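Local atomic coordinates of orotidine 5'-phosphate decarboxylase (Pyrococcus horikoshii, PDB entry 2CZE), a protein that probably catalyses the decarboxylation of orotidine 5'-monophosphate to uridine 5'-monophosphate, the final step of de novo UMP biosynthesis. Residues I28-P33 / V52-D57; I2-D7 / K16-V21; E101-V106 / G135-G140; L6-G11 / W32-G37. All blocks are in the same frame, centred on the assembly; numbering follows the deposited sequence.

Contact 1: I28-P33 / V52-D57. With U5P (uridine-5'-monophosphate), chain C.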
# COMPACT_ATOMS: atom_id res chain seq x y z
N ILE A 28 -14.84 -4.68 11.79
CA ILE A 28 -13.68 -5.54 11.59
C ILE A 28 -12.80 -4.87 10.55
O ILE A 28 -13.30 -4.33 9.55
CB ILE A 28 -14.10 -6.92 11.05
CG1 ILE A 28 -14.90 -7.65 12.14
CG2 ILE A 28 -12.86 -7.71 10.58
CD1 ILE A 28 -15.50 -8.97 11.67
N LYS A 29 -11.49 -4.88 10.78
CA LYS A 29 -10.56 -4.27 9.83
C LYS A 29 -9.69 -5.37 9.23
O LYS A 29 -9.06 -6.13 9.96
CB LYS A 29 -9.66 -3.24 10.52
CG LYS A 29 -8.75 -2.45 9.56
CD LYS A 29 -7.92 -1.38 10.27
CE LYS A 29 -6.71 -1.98 11.00
NZ LYS A 29 -5.68 -2.55 10.07
N VAL A 30 -9.70 -5.49 7.90
CA VAL A 30 -8.86 -6.49 7.24
C VAL A 30 -7.71 -5.76 6.56
O VAL A 30 -7.87 -4.63 6.11
CB VAL A 30 -9.67 -7.34 6.20
CG1 VAL A 30 -10.99 -7.82 6.82
CG2 VAL A 30 -9.90 -6.56 4.94
N ASN A 31 -6.55 -6.41 6.49
CA ASN A 31 -5.36 -5.79 5.90
C ASN A 31 -4.83 -6.80 4.89
O ASN A 31 -5.42 -7.87 4.70
CB ASN A 31 -4.34 -5.50 7.01
CG ASN A 31 -3.34 -4.39 6.66
OD1 ASN A 31 -2.87 -4.28 5.52
ND2 ASN A 31 -2.99 -3.57 7.66
N TRP A 32 -3.72 -6.49 4.23
CA TRP A 32 -3.18 -7.39 3.22
C TRP A 32 -2.85 -8.81 3.69
O TRP A 32 -2.99 -9.77 2.93
CB TRP A 32 -1.95 -6.76 2.54
CG TRP A 32 -2.29 -5.54 1.73
CD1 TRP A 32 -1.81 -4.27 1.91
CD2 TRP A 32 -3.15 -5.48 0.58
NE1 TRP A 32 -2.32 -3.42 0.95
CE2 TRP A 32 -3.14 -4.14 0.12
CE3 TRP A 32 -3.93 -6.42 -0.10
CZ2 TRP A 32 -3.88 -3.72 -1.00
CZ3 TRP A 32 -4.67 -6.01 -1.22
CH2 TRP A 32 -4.63 -4.67 -1.65
N PRO A 33 -2.40 -8.97 4.95
CA PRO A 33 -2.08 -10.33 5.40
C PRO A 33 -3.23 -11.33 5.23
O PRO A 33 -3.05 -12.42 4.69
CB PRO A 33 -1.70 -10.13 6.87
CG PRO A 33 -1.07 -8.76 6.84
CD PRO A 33 -2.07 -7.98 5.99
N VAL A 52 -21.16 -7.17 10.97
CA VAL A 52 -20.59 -5.84 11.21
C VAL A 52 -19.92 -5.30 9.95
O VAL A 52 -19.63 -6.05 9.00
CB VAL A 52 -19.57 -5.85 12.38
CG1 VAL A 52 -20.28 -6.30 13.65
CG2 VAL A 52 -18.40 -6.76 12.07
N GLU A 53 -19.72 -3.99 9.91
CA GLU A 53 -19.09 -3.40 8.74
C GLU A 53 -17.63 -3.79 8.66
O GLU A 53 -17.01 -4.08 9.69
CB GLU A 53 -19.23 -1.88 8.78
CG GLU A 53 -20.63 -1.41 8.47
CD GLU A 53 -20.70 0.09 8.37
OE1 GLU A 53 -20.38 0.75 9.38
OE2 GLU A 53 -21.07 0.61 7.29
N ILE A 54 -17.08 -3.78 7.45
CA ILE A 54 -15.68 -4.15 7.23
C ILE A 54 -14.85 -3.02 6.65
O ILE A 54 -15.22 -2.42 5.64
CB ILE A 54 -15.54 -5.34 6.26
CG1 ILE A 54 -16.44 -6.52 6.68
CG2 ILE A 54 -14.07 -5.75 6.18
CD1 ILE A 54 -16.19 -7.02 8.09
N ILE A 55 -13.72 -2.74 7.28
CA ILE A 55 -12.79 -1.73 6.79
C ILE A 55 -11.62 -2.47 6.13
O ILE A 55 -11.03 -3.37 6.74
CB ILE A 55 -12.18 -0.90 7.95
CG1 ILE A 55 -13.27 -0.11 8.68
CG2 ILE A 55 -11.09 0.04 7.40
CD1 ILE A 55 -12.79 0.49 10.03
N ALA A 56 -11.30 -2.12 4.89
CA ALA A 56 -10.17 -2.74 4.19
C ALA A 56 -9.02 -1.75 4.36
O ALA A 56 -9.02 -0.69 3.73
CB ALA A 56 -10.48 -2.92 2.70
N ASP A 57 -8.08 -2.10 5.23
CA ASP A 57 -6.92 -1.24 5.50
C ASP A 57 -5.87 -1.57 4.46
O ASP A 57 -4.96 -2.37 4.71
CB ASP A 57 -6.38 -1.52 6.92
CG ASP A 57 -5.33 -0.51 7.36
OD1 ASP A 57 -5.00 0.41 6.57
OD2 ASP A 57 -4.82 -0.63 8.50
N1 U5P C . -2.13 0.26 11.52
C2 U5P C . -1.33 0.64 12.60
N3 U5P C . -0.85 1.95 12.68
C4 U5P C . -1.17 2.88 11.68
C5 U5P C . -1.96 2.51 10.60
C6 U5P C . -2.44 1.20 10.52
O2 U5P C . -1.03 -0.17 13.49
O4 U5P C . -0.77 4.04 11.78
C1' U5P C . -2.74 -1.09 11.45
C2' U5P C . -1.71 -2.22 11.57
O2' U5P C . -1.24 -2.55 10.26
C3' U5P C . -2.61 -3.35 12.07
C4' U5P C . -3.50 -2.60 13.06
O3' U5P C . -3.38 -3.91 11.01
O4' U5P C . -3.64 -1.26 12.56
C5' U5P C . -2.84 -2.54 14.44
O5' U5P C . -2.76 -3.87 14.95
P U5P C . -2.11 -4.22 16.39
O1P U5P C . -1.76 -5.66 16.44
O2P U5P C . -3.19 -3.79 17.49
O3P U5P C . -0.83 -3.27 16.58
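Ile28 and Ile54 lie side by side and point the same way, CD1 of Ile54 resting 3.6 Å from CB of Ile28. Ile28 CG1 meets Val52 CG2, the two side chains crossing at about a right angle. Farther along, Val30 CG1 slants over Ile54 CG2 at 3.8 Å, and helix 42-50 packs on this face through Ile43 and Leu46. Beneath the side chains run four backbone bonds in parallel register, for example Ile55 N to Ile28 O at 2.8 Å and Val30 N to Ile55 O; the strand axes approach to 4.6 Å and diverge by 27°. These are the second and third strands of the eight-stranded parallel (TIM) barrel, and Lys29, Asn31, Ile55 and Asp57 face the other way, into its interior. Lys29 leaves with CG anti to its backbone N (chi1 -174°), then bends at chi3 and chi4, which brings NZ over to Asp57. The salt bridge is short, NZ to OD2 2.6 Å, and uses the anti lone pair of that oxygen. The same NZ donates to O3' of the bound uridine monophosphate at 2.8 Å, while Asp57 OD1 pairs with Lys59, the proton donor. A methionine in place of Lys29 would probably leave Asp57 OD2 without this partner and the ribose O3' with one donor fewer. At the margin, Asn31 OD1 accepts from Trp32 N at 2.7 Å on an in-plane lone pair; its ND2 reaches Asp62 of the second subunit and, weakly, O3'.

Contact 2: I2-D7 / K16-V21. With U5P (uridine-5'-monophosphate), chain C.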
# COMPACT_ATOMS: atom_id res chain seq x y z
N ILE A 2 -14.77 -0.50 19.45
CA ILE A 2 -13.66 -1.38 19.07
C ILE A 2 -13.72 -1.88 17.62
O ILE A 2 -14.75 -2.32 17.13
CB ILE A 2 -13.57 -2.61 20.00
CG1 ILE A 2 -13.38 -2.15 21.45
CG2 ILE A 2 -12.42 -3.53 19.55
CD1 ILE A 2 -13.38 -3.29 22.47
N VAL A 3 -12.58 -1.78 16.95
CA VAL A 3 -12.45 -2.25 15.59
C VAL A 3 -11.41 -3.35 15.67
O VAL A 3 -10.25 -3.09 16.02
CB VAL A 3 -11.98 -1.12 14.66
CG1 VAL A 3 -11.70 -1.68 13.27
CG2 VAL A 3 -13.07 -0.04 14.58
N LEU A 4 -11.81 -4.57 15.35
CA LEU A 4 -10.92 -5.73 15.41
C LEU A 4 -10.04 -5.81 14.16
O LEU A 4 -10.55 -5.94 13.05
CB LEU A 4 -11.75 -7.02 15.51
CG LEU A 4 -11.00 -8.34 15.43
CD1 LEU A 4 -10.05 -8.47 16.61
CD2 LEU A 4 -12.01 -9.50 15.45
N ALA A 5 -8.73 -5.74 14.34
CA ALA A 5 -7.81 -5.82 13.20
C ALA A 5 -7.40 -7.28 13.07
O ALA A 5 -6.55 -7.76 13.82
CB ALA A 5 -6.60 -4.95 13.44
N LEU A 6 -8.01 -7.98 12.12
CA LEU A 6 -7.74 -9.40 11.93
C LEU A 6 -6.54 -9.64 11.03
O LEU A 6 -6.71 -9.92 9.84
CB LEU A 6 -8.96 -10.12 11.34
CG LEU A 6 -10.09 -10.44 12.31
CD1 LEU A 6 -11.24 -11.10 11.56
CD2 LEU A 6 -9.56 -11.34 13.42
N ASP A 7 -5.35 -9.55 11.59
CA ASP A 7 -4.15 -9.74 10.81
C ASP A 7 -3.54 -11.14 10.91
O ASP A 7 -2.38 -11.30 11.25
CB ASP A 7 -3.11 -8.68 11.17
CG ASP A 7 -3.61 -7.27 10.89
OD1 ASP A 7 -4.22 -7.07 9.81
OD2 ASP A 7 -3.40 -6.38 11.74
N LYS A 16 -13.36 -17.53 13.01
CA LYS A 16 -13.55 -18.06 14.35
C LYS A 16 -13.32 -16.98 15.42
O LYS A 16 -14.12 -16.81 16.35
CB LYS A 16 -12.59 -19.23 14.57
CG LYS A 16 -12.63 -19.84 15.96
CD LYS A 16 -11.81 -21.13 15.99
CE LYS A 16 -11.88 -21.80 17.35
NZ LYS A 16 -11.26 -23.16 17.31
N ILE A 17 -12.21 -16.26 15.29
CA ILE A 17 -11.88 -15.21 16.24
C ILE A 17 -12.94 -14.10 16.23
O ILE A 17 -13.38 -13.66 17.29
CB ILE A 17 -10.50 -14.60 15.92
CG1 ILE A 17 -9.42 -15.66 16.17
CG2 ILE A 17 -10.25 -13.36 16.79
CD1 ILE A 17 -8.04 -15.26 15.68
N ALA A 18 -13.35 -13.68 15.04
CA ALA A 18 -14.35 -12.63 14.89
C ALA A 18 -15.67 -13.01 15.55
O ALA A 18 -16.28 -12.20 16.25
CB ALA A 18 -14.57 -12.32 13.41
N LYS A 19 -16.12 -14.24 15.31
CA LYS A 19 -17.38 -14.69 15.91
C LYS A 19 -17.32 -14.69 17.42
O LYS A 19 -18.30 -14.35 18.08
CB LYS A 19 -17.72 -16.10 15.43
CG LYS A 19 -18.23 -16.16 14.01
CD LYS A 19 -18.38 -17.60 13.59
CE LYS A 19 -19.18 -17.70 12.35
NZ LYS A 19 -20.55 -17.13 12.57
N SER A 20 -16.18 -15.07 17.98
CA SER A 20 -16.06 -15.12 19.43
C SER A 20 -16.04 -13.74 20.10
O SER A 20 -16.39 -13.63 21.27
CB SER A 20 -14.79 -15.89 19.83
OG SER A 20 -13.62 -15.16 19.50
N VAL A 21 -15.66 -12.69 19.37
CA VAL A 21 -15.61 -11.37 19.99
C VAL A 21 -16.64 -10.39 19.42
O VAL A 21 -16.72 -9.23 19.85
CB VAL A 21 -14.19 -10.75 19.85
CG1 VAL A 21 -13.15 -11.71 20.43
CG2 VAL A 21 -13.88 -10.46 18.38
N1 U5P C . -2.13 0.26 11.52
C2 U5P C . -1.33 0.64 12.60
N3 U5P C . -0.85 1.95 12.68
C4 U5P C . -1.17 2.88 11.68
C5 U5P C . -1.96 2.51 10.60
C6 U5P C . -2.44 1.20 10.52
O2 U5P C . -1.03 -0.17 13.49
O4 U5P C . -0.77 4.04 11.78
C1' U5P C . -2.74 -1.09 11.45
C2' U5P C . -1.71 -2.22 11.57
O2' U5P C . -1.24 -2.55 10.26
C3' U5P C . -2.61 -3.35 12.07
C4' U5P C . -3.50 -2.60 13.06
O3' U5P C . -3.38 -3.91 11.01
O4' U5P C . -3.64 -1.26 12.56
C5' U5P C . -2.84 -2.54 14.44
O5' U5P C . -2.76 -3.87 14.95
P U5P C . -2.11 -4.22 16.39
O1P U5P C . -1.76 -5.66 16.44
O2P U5P C . -3.19 -3.79 17.49
O3P U5P C . -0.83 -3.27 16.58
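Leu4 is the first residue along 2-7 to touch the helix, and it does so through a single methyl, CD2. With CG anti to the backbone N (chi1 174°) the side chain stretches across the gap, and CD2 comes down on the last turn of 16-21: it lies 3.6 Å from Val21 CG2, the two side chains crossing at about a right angle. The same methyl sits 3.9 Å from Ala18 CA, so it also touches helix backbone, and it meets Ile17 CG2 more distantly at 4.4 Å. Ala5 turns to the opposite side of the strand, where its CB is 3.9 Å from C4' of the bound nucleotide. This alternation belongs to the first beta-alpha-beta unit of the barrel: helix 11-21 runs back along the outside of strand 2-5 at 162°, with the short axes 10.4 Å apart, before strand 27-31 begins. Leu6, the centre of an inverse gamma turn, points outward again and divides its methyls between two residues. CD1 stands 4.0 Å from Ala18 CB; CD2 is equally far from Ile17 CG2, with the Leu6 and Ile17 side chains sliding past each other in opposite directions. The small Ala18 thus lies under both leucines. Asp7 ends the segment on the nucleotide side. On the helix, Ser20 OG turns back to Ile17 O at 2.7 Å, approaching from 26° outside the carbonyl plane. Ile188 of helix 186-189 packs against both Leu4 and Val21, while Pro194 and Ala198 press on Val21 from helix 194-206.

Contact 3: E101-V106 / G135-G140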
# COMPACT_ATOMS: atom_id res chain seq x y z
N GLU A 101 -16.75 4.85 0.47
CA GLU A 101 -16.29 5.61 1.62
C GLU A 101 -14.84 5.32 1.99
O GLU A 101 -14.40 4.17 1.97
CB GLU A 101 -17.21 5.36 2.81
CG GLU A 101 -18.65 5.81 2.55
CD GLU A 101 -19.51 5.75 3.80
OE1 GLU A 101 -19.27 6.55 4.72
OE2 GLU A 101 -20.43 4.90 3.86
N ILE A 102 -14.09 6.37 2.31
CA ILE A 102 -12.68 6.21 2.63
C ILE A 102 -12.27 6.76 3.99
O ILE A 102 -12.99 7.55 4.61
CB ILE A 102 -11.78 6.92 1.59
CG1 ILE A 102 -12.06 8.43 1.60
CG2 ILE A 102 -12.05 6.33 0.20
CD1 ILE A 102 -11.04 9.25 0.78
N ILE A 103 -11.10 6.32 4.43
CA ILE A 103 -10.50 6.77 5.67
C ILE A 103 -9.10 7.20 5.24
O ILE A 103 -8.38 6.42 4.62
CB ILE A 103 -10.41 5.64 6.71
CG1 ILE A 103 -11.83 5.29 7.19
CG2 ILE A 103 -9.53 6.07 7.85
CD1 ILE A 103 -11.93 3.97 7.99
N MET A 104 -8.73 8.45 5.55
CA MET A 104 -7.42 8.97 5.16
C MET A 104 -6.40 8.91 6.28
O MET A 104 -6.69 9.25 7.41
CB MET A 104 -7.56 10.42 4.69
CG MET A 104 -8.41 10.59 3.43
SD MET A 104 -8.72 12.33 3.04
CE MET A 104 -7.08 12.86 2.54
N VAL A 105 -5.19 8.46 5.95
CA VAL A 105 -4.14 8.41 6.96
C VAL A 105 -3.64 9.84 7.21
O VAL A 105 -3.26 10.54 6.27
CB VAL A 105 -2.94 7.57 6.48
CG1 VAL A 105 -1.85 7.56 7.56
CG2 VAL A 105 -3.39 6.14 6.16
N VAL A 106 -3.65 10.27 8.46
CA VAL A 106 -3.17 11.59 8.81
C VAL A 106 -1.84 11.45 9.56
O VAL A 106 -0.86 12.07 9.19
CB VAL A 106 -4.21 12.37 9.66
CG1 VAL A 106 -3.57 13.59 10.30
CG2 VAL A 106 -5.37 12.83 8.73
N GLY A 135 -13.48 9.16 7.81
CA GLY A 135 -12.63 9.33 8.98
C GLY A 135 -11.16 9.40 8.62
O GLY A 135 -10.79 9.37 7.44
N VAL A 136 -10.31 9.51 9.64
CA VAL A 136 -8.87 9.58 9.44
C VAL A 136 -8.18 8.72 10.47
O VAL A 136 -8.76 8.42 11.53
CB VAL A 136 -8.30 11.03 9.61
CG1 VAL A 136 -8.89 11.96 8.55
CG2 VAL A 136 -8.60 11.55 11.01
N ILE A 137 -6.95 8.32 10.15
CA ILE A 137 -6.12 7.54 11.06
C ILE A 137 -5.29 8.50 11.90
O ILE A 137 -4.62 9.38 11.36
CB ILE A 137 -5.15 6.61 10.29
CG1 ILE A 137 -5.94 5.53 9.56
CG2 ILE A 137 -4.14 5.96 11.26
CD1 ILE A 137 -6.82 4.69 10.46
N ALA A 138 -5.35 8.33 13.22
CA ALA A 138 -4.58 9.12 14.19
C ALA A 138 -3.85 8.11 15.06
O ALA A 138 -4.31 6.98 15.21
CB ALA A 138 -5.51 9.98 15.05
N PRO A 139 -2.72 8.50 15.67
CA PRO A 139 -1.90 7.61 16.52
C PRO A 139 -2.35 7.24 17.94
O PRO A 139 -2.25 8.05 18.86
CB PRO A 139 -0.53 8.28 16.51
CG PRO A 139 -0.87 9.73 16.47
CD PRO A 139 -2.04 9.80 15.47
N GLY A 140 -2.80 5.99 18.09
CA GLY A 140 -3.23 5.51 19.39
C GLY A 140 -2.04 5.48 20.35
O GLY A 140 -2.21 5.50 21.57
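Val106 and Val136 make the tightest side-chain meeting here: CG2 of Val106 lies 3.5 Å from Val136 CB, the two branches meeting at a slant. On the opposite side of the sheet, Ile103 CG2 touches Ile137 CD1 at 4.0 Å. Ile103 CG2 also lies 3.6 Å from Gly135 O. These meetings are set by three parallel backbone bonds: Met104 N to Gly135 O at 2.9 Å, Ile137 N to Met104 O, and the longer Val106 N to Ile137 O at 3.2 Å. Met104 O also receives the CA-H of Val136. The strands cross at -34°, fifth and sixth in the barrel, and helix 121-131 forms the crossover between them. That helix covers the outer face, with Val127 and Ile131 on Met104 and Ala128 on Val136. Inward, Ile83 of strand 81-84 packs on Ile103, Val105 and Ile137, and Ile137 also touches the bound nucleotide. With every contact between side chains apolar and every hydrogen bond across the pair made by backbone, this piece of wall offers the nucleotide a hydrocarbon surface at Ile137.

Contact 4: L6-G11 / W32-G37. With U5P (uridine-5'-monophosphate), chain C.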
# COMPACT_ATOMS: atom_id res chain seq x y z
N LEU A 6 -8.01 -7.98 12.12
CA LEU A 6 -7.74 -9.40 11.93
C LEU A 6 -6.54 -9.64 11.03
O LEU A 6 -6.71 -9.92 9.84
CB LEU A 6 -8.96 -10.12 11.34
CG LEU A 6 -10.09 -10.44 12.31
CD1 LEU A 6 -11.24 -11.10 11.56
CD2 LEU A 6 -9.56 -11.34 13.42
N ASP A 7 -5.35 -9.55 11.59
CA ASP A 7 -4.15 -9.74 10.81
C ASP A 7 -3.54 -11.14 10.91
O ASP A 7 -2.38 -11.30 11.25
CB ASP A 7 -3.11 -8.68 11.17
CG ASP A 7 -3.61 -7.27 10.89
OD1 ASP A 7 -4.22 -7.07 9.81
OD2 ASP A 7 -3.40 -6.38 11.74
N VAL A 8 -4.36 -12.15 10.64
CA VAL A 8 -3.89 -13.52 10.61
C VAL A 8 -3.99 -13.90 9.14
O VAL A 8 -4.72 -13.27 8.38
CB VAL A 8 -4.76 -14.47 11.45
CG1 VAL A 8 -4.56 -14.17 12.94
CG2 VAL A 8 -6.23 -14.32 11.07
N TYR A 9 -3.24 -14.91 8.72
CA TYR A 9 -3.31 -15.31 7.31
C TYR A 9 -4.52 -16.19 6.99
O TYR A 9 -5.08 -16.11 5.90
CB TYR A 9 -2.06 -16.11 6.92
CG TYR A 9 -0.74 -15.36 6.98
CD1 TYR A 9 -0.59 -14.10 6.38
CD2 TYR A 9 0.38 -15.96 7.55
CE1 TYR A 9 0.66 -13.47 6.34
CE2 TYR A 9 1.63 -15.33 7.52
CZ TYR A 9 1.76 -14.10 6.92
OH TYR A 9 3.00 -13.49 6.93
N GLU A 10 -4.89 -17.03 7.94
CA GLU A 10 -5.97 -18.01 7.77
C GLU A 10 -7.40 -17.50 7.91
O GLU A 10 -7.81 -17.05 8.97
CB GLU A 10 -5.73 -19.16 8.75
CG GLU A 10 -4.31 -19.77 8.67
CD GLU A 10 -3.29 -19.07 9.55
OE1 GLU A 10 -2.14 -19.55 9.62
OE2 GLU A 10 -3.63 -18.05 10.19
N GLY A 11 -8.15 -17.62 6.82
CA GLY A 11 -9.52 -17.14 6.80
C GLY A 11 -10.47 -17.76 7.80
O GLY A 11 -11.25 -17.04 8.43
N TRP A 32 -3.72 -6.49 4.23
CA TRP A 32 -3.18 -7.39 3.22
C TRP A 32 -2.85 -8.81 3.69
O TRP A 32 -2.99 -9.77 2.93
CB TRP A 32 -1.95 -6.76 2.54
CG TRP A 32 -2.29 -5.54 1.73
CD1 TRP A 32 -1.81 -4.27 1.91
CD2 TRP A 32 -3.15 -5.48 0.58
NE1 TRP A 32 -2.32 -3.42 0.95
CE2 TRP A 32 -3.14 -4.14 0.12
CE3 TRP A 32 -3.93 -6.42 -0.10
CZ2 TRP A 32 -3.88 -3.72 -1.00
CZ3 TRP A 32 -4.67 -6.01 -1.22
CH2 TRP A 32 -4.63 -4.67 -1.65
N PRO A 33 -2.40 -8.97 4.95
CA PRO A 33 -2.08 -10.33 5.40
C PRO A 33 -3.23 -11.33 5.23
O PRO A 33 -3.05 -12.42 4.69
CB PRO A 33 -1.70 -10.13 6.87
CG PRO A 33 -1.07 -8.76 6.84
CD PRO A 33 -2.07 -7.98 5.99
N LEU A 34 -4.43 -10.95 5.67
CA LEU A 34 -5.58 -11.86 5.56
C LEU A 34 -6.04 -12.00 4.10
O LEU A 34 -6.38 -13.10 3.65
CB LEU A 34 -6.73 -11.35 6.45
CG LEU A 34 -8.01 -12.19 6.46
CD1 LEU A 34 -7.70 -13.60 6.95
CD2 LEU A 34 -9.05 -11.52 7.34
N ILE A 35 -6.02 -10.89 3.36
CA ILE A 35 -6.43 -10.94 1.96
C ILE A 35 -5.48 -11.84 1.17
O ILE A 35 -5.92 -12.67 0.36
CB ILE A 35 -6.45 -9.51 1.33
CG1 ILE A 35 -7.61 -8.72 1.93
CG2 ILE A 35 -6.57 -9.60 -0.16
CD1 ILE A 35 -7.55 -7.22 1.65
N LEU A 36 -4.18 -11.70 1.41
CA LEU A 36 -3.18 -12.52 0.74
C LEU A 36 -3.36 -14.00 1.11
O LEU A 36 -3.28 -14.89 0.27
CB LEU A 36 -1.76 -12.10 1.15
CG LEU A 36 -1.23 -10.81 0.53
CD1 LEU A 36 0.06 -10.40 1.20
CD2 LEU A 36 -0.99 -11.05 -0.95
N GLY A 37 -3.62 -14.24 2.39
CA GLY A 37 -3.76 -15.61 2.85
C GLY A 37 -5.09 -16.29 2.59
O GLY A 37 -5.15 -17.52 2.53
N1 U5P C . -2.13 0.26 11.52
C2 U5P C . -1.33 0.64 12.60
N3 U5P C . -0.85 1.95 12.68
C4 U5P C . -1.17 2.88 11.68
C5 U5P C . -1.96 2.51 10.60
C6 U5P C . -2.44 1.20 10.52
O2 U5P C . -1.03 -0.17 13.49
O4 U5P C . -0.77 4.04 11.78
C1' U5P C . -2.74 -1.09 11.45
C2' U5P C . -1.71 -2.22 11.57
O2' U5P C . -1.24 -2.55 10.26
C3' U5P C . -2.61 -3.35 12.07
C4' U5P C . -3.50 -2.60 13.06
O3' U5P C . -3.38 -3.91 11.01
O4' U5P C . -3.64 -1.26 12.56
C5' U5P C . -2.84 -2.54 14.44
O5' U5P C . -2.76 -3.87 14.95
P U5P C . -2.11 -4.22 16.39
O1P U5P C . -1.76 -5.66 16.44
O2P U5P C . -3.19 -3.79 17.49
O3P U5P C . -0.83 -3.27 16.58
O HOH W 1 -5.26 -8.62 7.81
O HOH W 2 -7.16 -18.99 4.21
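Val8 O stands 3.3 Å from Leu34 CA in a CA-H...O contact, a second joins Gly37 CA to Tyr9 O at 3.4 Å, and no direct hydrogen bond crosses between the two backbones. Gly37 lets the chains come this close, since a side chain there would collide with Tyr9 O, which Ser38 OG also reaches. Leu34 carries much of the apolar part. Its CD1 lies against the carbonyls of Val8 and Tyr9, and its CD2 is 4.2 Å from Leu6 CB. Tyr9 approaches edge-on: ring atom CD1 is 3.4 Å from Pro33 O, which sits in the ring plane, and CE1 meets Pro33 CB at 4.1 Å. The tyrosine OH continues to Leu69 O of the second subunit, so Tyr9 also belongs to the dimer interface. The loop 6-11 follows the first barrel strand and helix 32-38 the second; both stand at the C-terminal rim of the barrel, where TIM-barrel enzymes place their active sites. Here Asp7, with CG anti to its carbonyl carbon (chi1 -60°), spreads its carboxylate between two partners. OD2 accepts the hydroxyl of nucleotide O3' at 2.6 Å, while OD1 binds a water at 2.7 Å. That water also accepts from Leu34 N, a long bond of 3.3 Å, and bonds to Leu6 O. With an alanine at Asp7, O3' would probably lose its acceptor and the water be less firmly fixed between loop and helix. A second water joins Gly11 N to Gly37 O.

All four contacts belong to one closed parallel barrel. Along the chain, contact 2 opens on strand 2-5 and overlaps contact 4 at Leu6 and Asp7, contact 1 follows through the shared Trp32 and Pro33, and contact 3 comes last. Contacts 1, 2 and 4 form a cluster with centres 10 to 12 Å apart; strand 2-5 is stitched to strand 27-31 by the backbones of Leu4 and Leu6 with Lys29. Contact 3 lies across the barrel, its centre about 20 and 21 Å from those of contacts 2 and 4, yet Ile55 of contact 1 touches its Ile103. Nucleotide-facing residues thus come from both sides of the barrel, and contacts 1 and 4 also touch the second subunit.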